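Local structure of glyoxalase family protein (Listeria monocytogenes, 2P7Q) at residues T9-D14 with C55-D60; R105-Y110 with F117-G122. The protein catalyses the manganese-dependent hydration of the antibiotic fosfomycin, opening its epoxide to a diol and so giving resistance to the drug. The protein carries 1 engineered substitution. All coordinates share one frame; numbering follows the deposited sequence.

Interaction 1 and interaction 2 each line one of the two metal sites built between the subunits. Interaction 1 lies in the first sheet of the chain and interaction 2 in the second, their centres about 22 Å apart on opposite sides of the chain's centre. They still touch, Leu10 CD1 packing on Phe117 CZ at 3.6 Å. Each faces a different copy of the diol product. At the site of residues 9-14 and 55-60, Thr9 binds the phosphonate while Tyr108 of the second subunit reaches the same ligand; at the site of 105-110 and 117-122, Glu118 and His69 hold the manganese with His7 of the second subunit.

Interaction 1: T9-D14 with C55-D60; sequences TLIVKD and CIMEGD. With GG6 ([(1S,2S)-1,2-dihydroxypropyl]phosphonic acid), chain J.
Thr9 and Cys55 pair at the phosphonate end of the bound diol, Thr9 OG1 lying 3.5 Å from Cys55 CB. With chi1 at -64°, the Thr9 hydroxyl stands beside its own backbone N and gives a hydrogen bond of 2.6 Å from OG1 to O5 of the ligand. Cys55 SG and Met57 SD approach two other phosphonate oxygens more loosely. The strands that carry them are the first and last of a beta-alpha-beta-beta-beta module, the building block of the vicinal oxygen chelate fold, and they pair in parallel. Leu10 N and Val12 N donate to Cys55 O and Met57 O, while Met57 N and Gly59 N answer to Leu10 O and Val12 O. Successive residues of each strand face opposite ways, so Thr9, Ile11, Cys55 and Met57 share the pocket face, where Ile11 CD1 packs alongside Met57 CB at 3.8 Å. Leu10, Val12 and Ile56 occupy the other face, where helix 15-26 covers Val12 and Ile56; there Val12 CG2 packs against Ile56 CG2. Outward from the ligand, Thr9 also pairs with a strand of the second subunit, which carries the sheet across the interface. At the far end Asp14 is the N-cap of helix 15-26, its OD1 accepting from Lys17 N. Glu58 OE2 takes Leu15 N, and its OE1 forms a salt bridge with Lys43. These partners probably make the nearness of two acids tolerable. At chi1 -160° Glu58 CG points away from the backbone N, which carries the carboxylate to this helix start, leaving OE2 4.2 Å from Asp14 OD1.

Interaction 2: R105-Y110 with F117-G122; sequences RSIYFY and FELHAG. With MN (manganese (II) ion), chain G; GG6 ([(1S,2S)-1,2-dihydroxypropyl]phosphonic acid), chain H.
Arg105 O accepts a hydrogen bond from Ala121 N at 3.0 Å. Next along, Ser106 OG relays between two side chains: it accepts from His120 ND1 at 2.9 Å, lying in the imidazole plane, and donates to Glu118 OE2 at 2.8 Å. The relay helps set the turn of the ring and grips one carboxylate oxygen. Ile107 exchanges two backbone bonds with Leu119, as befits a hydrogen-bonded pair of this antiparallel beta hairpin, part of the second half of the vicinal oxygen chelate fold. Tyr108 stands beside Glu118 across a non-hydrogen-bonded pair. Glu118 CG sits over one face of the phenol ring, and ring and carboxylate planes are 32° apart. From there Glu118 OE1 binds manganese at 2.4 Å; ligand O1 and O5 also coordinate it, more closely, with His69 of the same chain and His7 of the second subunit as further ligands. Tyr108 OH comes within a long 2.7 Å of the metal and donates to ligand O1. Phe109 turns to the opposite face of the sheet; its CG lies between the backbone N and the carbonyl carbon (chi1 60°), swinging the ring back across the hairpin. Phe117 CB covers one ring face, CE1 being 3.6 Å away, and Leu119 CG meets the edge at CE2, 3.9 Å off.

Interaction 1: T9-D14 with C55-D60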
loop_
_atom_site.group_PDB
_atom_site.type_symbol
_atom_site.label_atom_id
_atom_site.label_comp_id
_atom_site.label_asym_id
_atom_site.label_seq_id
_atom_site.Cartn_x
_atom_site.Cartn_y
_atom_site.Cartn_z
ATOM N N THR A 9 -4.094 -5.705 -2.369
ATOM C CA THR A 9 -4.448 -6.360 -3.614
ATOM C C THR A 9 -4.159 -5.490 -4.820
ATOM O O THR A 9 -4.713 -4.408 -4.954
ATOM C CB THR A 9 -5.951 -6.724 -3.638
ATOM O OG1 THR A 9 -6.230 -7.682 -2.613
ATOM C CG2 THR A 9 -6.352 -7.296 -4.982
ATOM N N LEU A 10 -3.293 -5.969 -5.705
ATOM C CA LEU A 10 -2.983 -5.224 -6.915
ATOM C C LEU A 10 -3.662 -5.894 -8.098
ATOM O O LEU A 10 -3.917 -7.094 -8.085
ATOM C CB LEU A 10 -1.480 -5.169 -7.143
ATOM C CG LEU A 10 -0.704 -4.510 -6.006
ATOM C CD1 LEU A 10 0.776 -4.457 -6.367
ATOM C CD2 LEU A 10 -1.265 -3.102 -5.747
ATOM N N ILE A 11 -3.965 -5.105 -9.115
ATOM C CA ILE A 11 -4.619 -5.610 -10.308
ATOM C C ILE A 11 -3.620 -5.513 -11.456
ATOM O O ILE A 11 -3.007 -4.464 -11.668
ATOM C CB ILE A 11 -5.862 -4.771 -10.627
ATOM C CG1 ILE A 11 -6.755 -4.692 -9.384
ATOM C CG2 ILE A 11 -6.613 -5.376 -11.807
ATOM C CD1 ILE A 11 -7.182 -6.040 -8.825
ATOM N N VAL A 12 -3.456 -6.609 -12.188
ATOM C CA VAL A 12 -2.503 -6.667 -13.299
ATOM C C VAL A 12 -3.098 -7.323 -14.549
ATOM O O VAL A 12 -3.959 -8.195 -14.456
ATOM C CB VAL A 12 -1.255 -7.454 -12.878
ATOM C CG1 VAL A 12 -0.462 -6.674 -11.849
ATOM C CG2 VAL A 12 -1.680 -8.789 -12.285
ATOM N N LYS A 13 -2.620 -6.900 -15.713
ATOM C CA LYS A 13 -3.100 -7.413 -16.998
ATOM C C LYS A 13 -2.630 -8.847 -17.249
ATOM O O LYS A 13 -3.413 -9.705 -17.683
ATOM C CB LYS A 13 -2.613 -6.514 -18.141
ATOM C CG LYS A 13 -1.166 -6.749 -18.521
ATOM C CD LYS A 13 -0.657 -5.772 -19.568
ATOM C CE LYS A 13 -0.285 -4.426 -18.962
ATOM N NZ LYS A 13 0.893 -3.858 -19.679
ATOM N N ASP A 14 -1.352 -9.094 -16.967
ATOM C CA ASP A 14 -0.738 -10.403 -17.162
ATOM C C ASP A 14 -0.290 -10.988 -15.824
ATOM O O ASP A 14 0.747 -10.606 -15.290
ATOM C CB ASP A 14 0.467 -10.256 -18.092
ATOM C CG ASP A 14 1.087 -11.589 -18.467
ATOM O OD1 ASP A 14 0.790 -12.614 -17.815
ATOM O OD2 ASP A 14 1.892 -11.601 -19.420
ATOM N N CYS A 55 -1.745 -9.745 -2.690
ATOM C CA CYS A 55 -2.632 -10.447 -3.604
ATOM C C CYS A 55 -2.573 -9.839 -4.996
ATOM O O CYS A 55 -2.588 -8.622 -5.155
ATOM C CB CYS A 55 -4.065 -10.398 -3.106
ATOM S SG CYS A 55 -4.336 -11.317 -1.602
ATOM N N ILE A 56 -2.506 -10.703 -6.002
ATOM C CA ILE A 56 -2.449 -10.277 -7.392
ATOM C C ILE A 56 -3.634 -10.892 -8.139
ATOM O O ILE A 56 -3.852 -12.099 -8.089
ATOM C CB ILE A 56 -1.122 -10.730 -8.043
ATOM C CG1 ILE A 56 0.069 -10.215 -7.227
ATOM C CG2 ILE A 56 -1.027 -10.200 -9.459
ATOM C CD1 ILE A 56 0.193 -8.685 -7.179
ATOM N N MET A 57 -4.409 -10.040 -8.804
ATOM C CA MET A 57 -5.573 -10.465 -9.569
ATOM C C MET A 57 -5.430 -9.983 -10.997
ATOM O O MET A 57 -4.913 -8.893 -11.237
ATOM C CB MET A 57 -6.849 -9.870 -8.989
ATOM C CG MET A 57 -7.343 -10.532 -7.732
ATOM S SD MET A 57 -8.934 -9.829 -7.261
ATOM C CE MET A 57 -9.988 -10.490 -8.522
ATOM N N GLU A 58 -5.903 -10.782 -11.947
ATOM C CA GLU A 58 -5.801 -10.406 -13.351
ATOM C C GLU A 58 -7.064 -9.657 -13.761
ATOM O O GLU A 58 -8.179 -10.063 -13.431
ATOM C CB GLU A 58 -5.587 -11.663 -14.219
ATOM C CG GLU A 58 -4.985 -11.399 -15.610
ATOM C CD GLU A 58 -4.466 -12.671 -16.303
ATOM O OE1 GLU A 58 -5.253 -13.619 -16.505
ATOM O OE2 GLU A 58 -3.265 -12.720 -16.649
ATOM N N GLY A 59 -6.878 -8.542 -14.458
ATOM C CA GLY A 59 -8.007 -7.747 -14.899
ATOM C C GLY A 59 -7.548 -6.724 -15.914
ATOM O O GLY A 59 -6.346 -6.546 -16.110
ATOM N N ASP A 60 -8.497 -6.047 -16.555
ATOM C CA ASP A 60 -8.171 -5.044 -17.565
ATOM C C ASP A 60 -7.979 -3.642 -16.998
ATOM O O ASP A 60 -7.456 -2.758 -17.677
ATOM C CB ASP A 60 -9.260 -4.992 -18.636
ATOM C CG ASP A 60 -9.054 -3.846 -19.618
ATOM O OD1 ASP A 60 -8.102 -3.921 -20.433
ATOM O OD2 ASP A 60 -9.832 -2.865 -19.567
HETATM O O1 GG6 J . -10.381 -8.745 0.254
HETATM C C2 GG6 J . -10.727 -10.122 0.015
HETATM C C3 GG6 J . -12.197 -10.374 0.480
HETATM C C1 GG6 J . -10.598 -10.493 -1.505
HETATM O O2 GG6 J . -11.483 -9.757 -2.370
HETATM P P GG6 J . -8.940 -10.283 -2.136
HETATM O O3 GG6 J . -7.933 -11.052 -1.188
HETATM O O4 GG6 J . -8.901 -10.869 -3.452
HETATM O O5 GG6 J . -8.532 -8.769 -2.229
#

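Interaction 2: R105-Y110 with F117-G122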
loop_
_atom_site.group_PDB
_atom_site.type_symbol
_atom_site.label_atom_id
_atom_site.label_comp_id
_atom_site.label_asym_id
_atom_site.label_seq_id
_atom_site.Cartn_x
_atom_site.Cartn_y
_atom_site.Cartn_z
ATOM N N ARG A 105 18.538 6.499 1.801
ATOM C CA ARG A 105 18.453 6.311 0.351
ATOM C C ARG A 105 17.210 5.485 -0.014
ATOM O O ARG A 105 16.731 4.672 0.783
ATOM C CB ARG A 105 19.696 5.581 -0.164
ATOM C CG ARG A 105 21.016 6.267 0.108
ATOM C CD ARG A 105 21.628 6.859 -1.164
ATOM N NE ARG A 105 22.035 5.875 -2.178
ATOM C CZ ARG A 105 22.820 4.819 -1.951
ATOM N NH1 ARG A 105 23.288 4.576 -0.730
ATOM N NH2 ARG A 105 23.173 4.024 -2.955
ATOM N N SER A 106 16.687 5.706 -1.216
ATOM C CA SER A 106 15.525 4.961 -1.696
ATOM C C SER A 106 15.685 4.561 -3.164
ATOM O O SER A 106 16.438 5.189 -3.913
ATOM C CB SER A 106 14.245 5.793 -1.576
ATOM O OG SER A 106 13.903 6.073 -0.235
ATOM N N ILE A 107 14.970 3.510 -3.559
ATOM C CA ILE A 107 14.961 3.039 -4.947
ATOM C C ILE A 107 13.494 2.992 -5.359
ATOM O O ILE A 107 12.687 2.310 -4.725
ATOM C CB ILE A 107 15.515 1.595 -5.113
ATOM C CG1 ILE A 107 16.974 1.509 -4.678
ATOM C CG2 ILE A 107 15.411 1.167 -6.565
ATOM C CD1 ILE A 107 17.482 0.070 -4.618
ATOM N N TYR A 108 13.138 3.722 -6.406
ATOM C CA TYR A 108 11.755 3.713 -6.878
ATOM C C TYR A 108 11.716 3.026 -8.233
ATOM O O TYR A 108 12.670 3.119 -9.006
ATOM C CB TYR A 108 11.210 5.143 -6.983
ATOM C CG TYR A 108 10.709 5.720 -5.666
ATOM C CD1 TYR A 108 11.474 6.629 -4.925
ATOM C CD2 TYR A 108 9.450 5.374 -5.175
ATOM C CE1 TYR A 108 10.983 7.183 -3.731
ATOM C CE2 TYR A 108 8.961 5.917 -3.988
ATOM C CZ TYR A 108 9.725 6.821 -3.273
ATOM O OH TYR A 108 9.198 7.359 -2.111
ATOM N N PHE A 109 10.615 2.339 -8.526
ATOM C CA PHE A 109 10.496 1.627 -9.787
ATOM C C PHE A 109 9.086 1.088 -9.985
ATOM O O PHE A 109 8.326 0.969 -9.028
ATOM C CB PHE A 109 11.510 0.483 -9.798
ATOM C CG PHE A 109 11.315 -0.513 -8.685
ATOM C CD1 PHE A 109 10.476 -1.608 -8.851
ATOM C CD2 PHE A 109 11.966 -0.351 -7.466
ATOM C CE1 PHE A 109 10.286 -2.527 -7.821
ATOM C CE2 PHE A 109 11.784 -1.261 -6.428
ATOM C CZ PHE A 109 10.941 -2.351 -6.606
ATOM N N TYR A 110 8.724 0.752 -11.221
ATOM C CA TYR A 110 7.381 0.235 -11.455
ATOM C C TYR A 110 7.356 -1.256 -11.749
ATOM O O TYR A 110 8.391 -1.884 -11.920
ATOM C CB TYR A 110 6.715 0.932 -12.635
ATOM C CG TYR A 110 6.627 2.428 -12.539
ATOM C CD1 TYR A 110 7.696 3.227 -12.927
ATOM C CD2 TYR A 110 5.466 3.047 -12.068
ATOM C CE1 TYR A 110 7.613 4.598 -12.852
ATOM C CE2 TYR A 110 5.376 4.420 -11.990
ATOM C CZ TYR A 110 6.450 5.186 -12.383
ATOM O OH TYR A 110 6.378 6.545 -12.326
ATOM N N PHE A 117 6.664 1.220 -6.764
ATOM C CA PHE A 117 7.222 0.492 -5.638
ATOM C C PHE A 117 8.443 1.226 -5.150
ATOM O O PHE A 117 9.009 2.065 -5.859
ATOM C CB PHE A 117 7.644 -0.934 -6.040
ATOM C CG PHE A 117 6.504 -1.897 -6.161
ATOM C CD1 PHE A 117 5.816 -2.032 -7.354
ATOM C CD2 PHE A 117 6.085 -2.628 -5.058
ATOM C CE1 PHE A 117 4.719 -2.877 -7.455
ATOM C CE2 PHE A 117 4.985 -3.480 -5.147
ATOM C CZ PHE A 117 4.301 -3.601 -6.351
ATOM N N GLU A 118 8.859 0.896 -3.937
ATOM C CA GLU A 118 10.036 1.511 -3.353
ATOM C C GLU A 118 10.704 0.615 -2.341
ATOM O O GLU A 118 10.045 -0.072 -1.574
ATOM C CB GLU A 118 9.681 2.836 -2.671
ATOM C CG GLU A 118 10.732 3.296 -1.661
ATOM C CD GLU A 118 10.325 4.559 -0.923
ATOM O OE1 GLU A 118 9.103 4.734 -0.701
ATOM O OE2 GLU A 118 11.220 5.361 -0.557
ATOM N N LEU A 119 12.025 0.631 -2.361
ATOM C CA LEU A 119 12.812 -0.118 -1.404
ATOM C C LEU A 119 13.500 0.994 -0.617
ATOM O O LEU A 119 14.419 1.646 -1.112
ATOM C CB LEU A 119 13.832 -1.003 -2.126
ATOM C CG LEU A 119 13.234 -2.149 -2.938
ATOM C CD1 LEU A 119 14.359 -2.925 -3.608
ATOM C CD2 LEU A 119 12.440 -3.053 -2.023
ATOM N N HIS A 120 13.025 1.222 0.600
ATOM C CA HIS A 120 13.545 2.282 1.456
ATOM C C HIS A 120 14.572 1.814 2.474
ATOM O O HIS A 120 14.395 0.798 3.144
ATOM C CB HIS A 120 12.365 2.959 2.183
ATOM C CG HIS A 120 12.741 4.155 3.009
ATOM N ND1 HIS A 120 13.346 5.275 2.477
ATOM C CD2 HIS A 120 12.540 4.427 4.321
ATOM C CE1 HIS A 120 13.500 6.184 3.423
ATOM N NE2 HIS A 120 13.018 5.694 4.551
ATOM N N ALA A 121 15.665 2.559 2.558
ATOM C CA ALA A 121 16.718 2.287 3.523
ATOM C C ALA A 121 16.491 3.421 4.521
ATOM O O ALA A 121 15.765 4.368 4.219
ATOM C CB ALA A 121 18.088 2.401 2.868
ATOM N N GLY A 122 17.088 3.361 5.699
ATOM C CA GLY A 122 16.825 4.435 6.634
ATOM C C GLY A 122 15.453 4.196 7.241
ATOM O O GLY A 122 14.600 3.553 6.628
HETATM MN MN MN G . 8.114 6.723 0.273
HETATM O O1 GG6 H . 9.989 7.688 0.497
HETATM C C2 GG6 H . 10.208 8.659 1.564
HETATM C C3 GG6 H . 11.742 9.001 1.635
HETATM C C1 GG6 H . 9.386 9.980 1.314
HETATM O O2 GG6 H . 9.785 10.603 0.101
HETATM P P GG6 H . 7.637 9.689 1.224
HETATM O O3 GG6 H . 7.135 9.040 2.547
HETATM O O4 GG6 H . 6.991 10.954 1.016
HETATM O O5 GG6 H . 7.287 8.726 0.015
#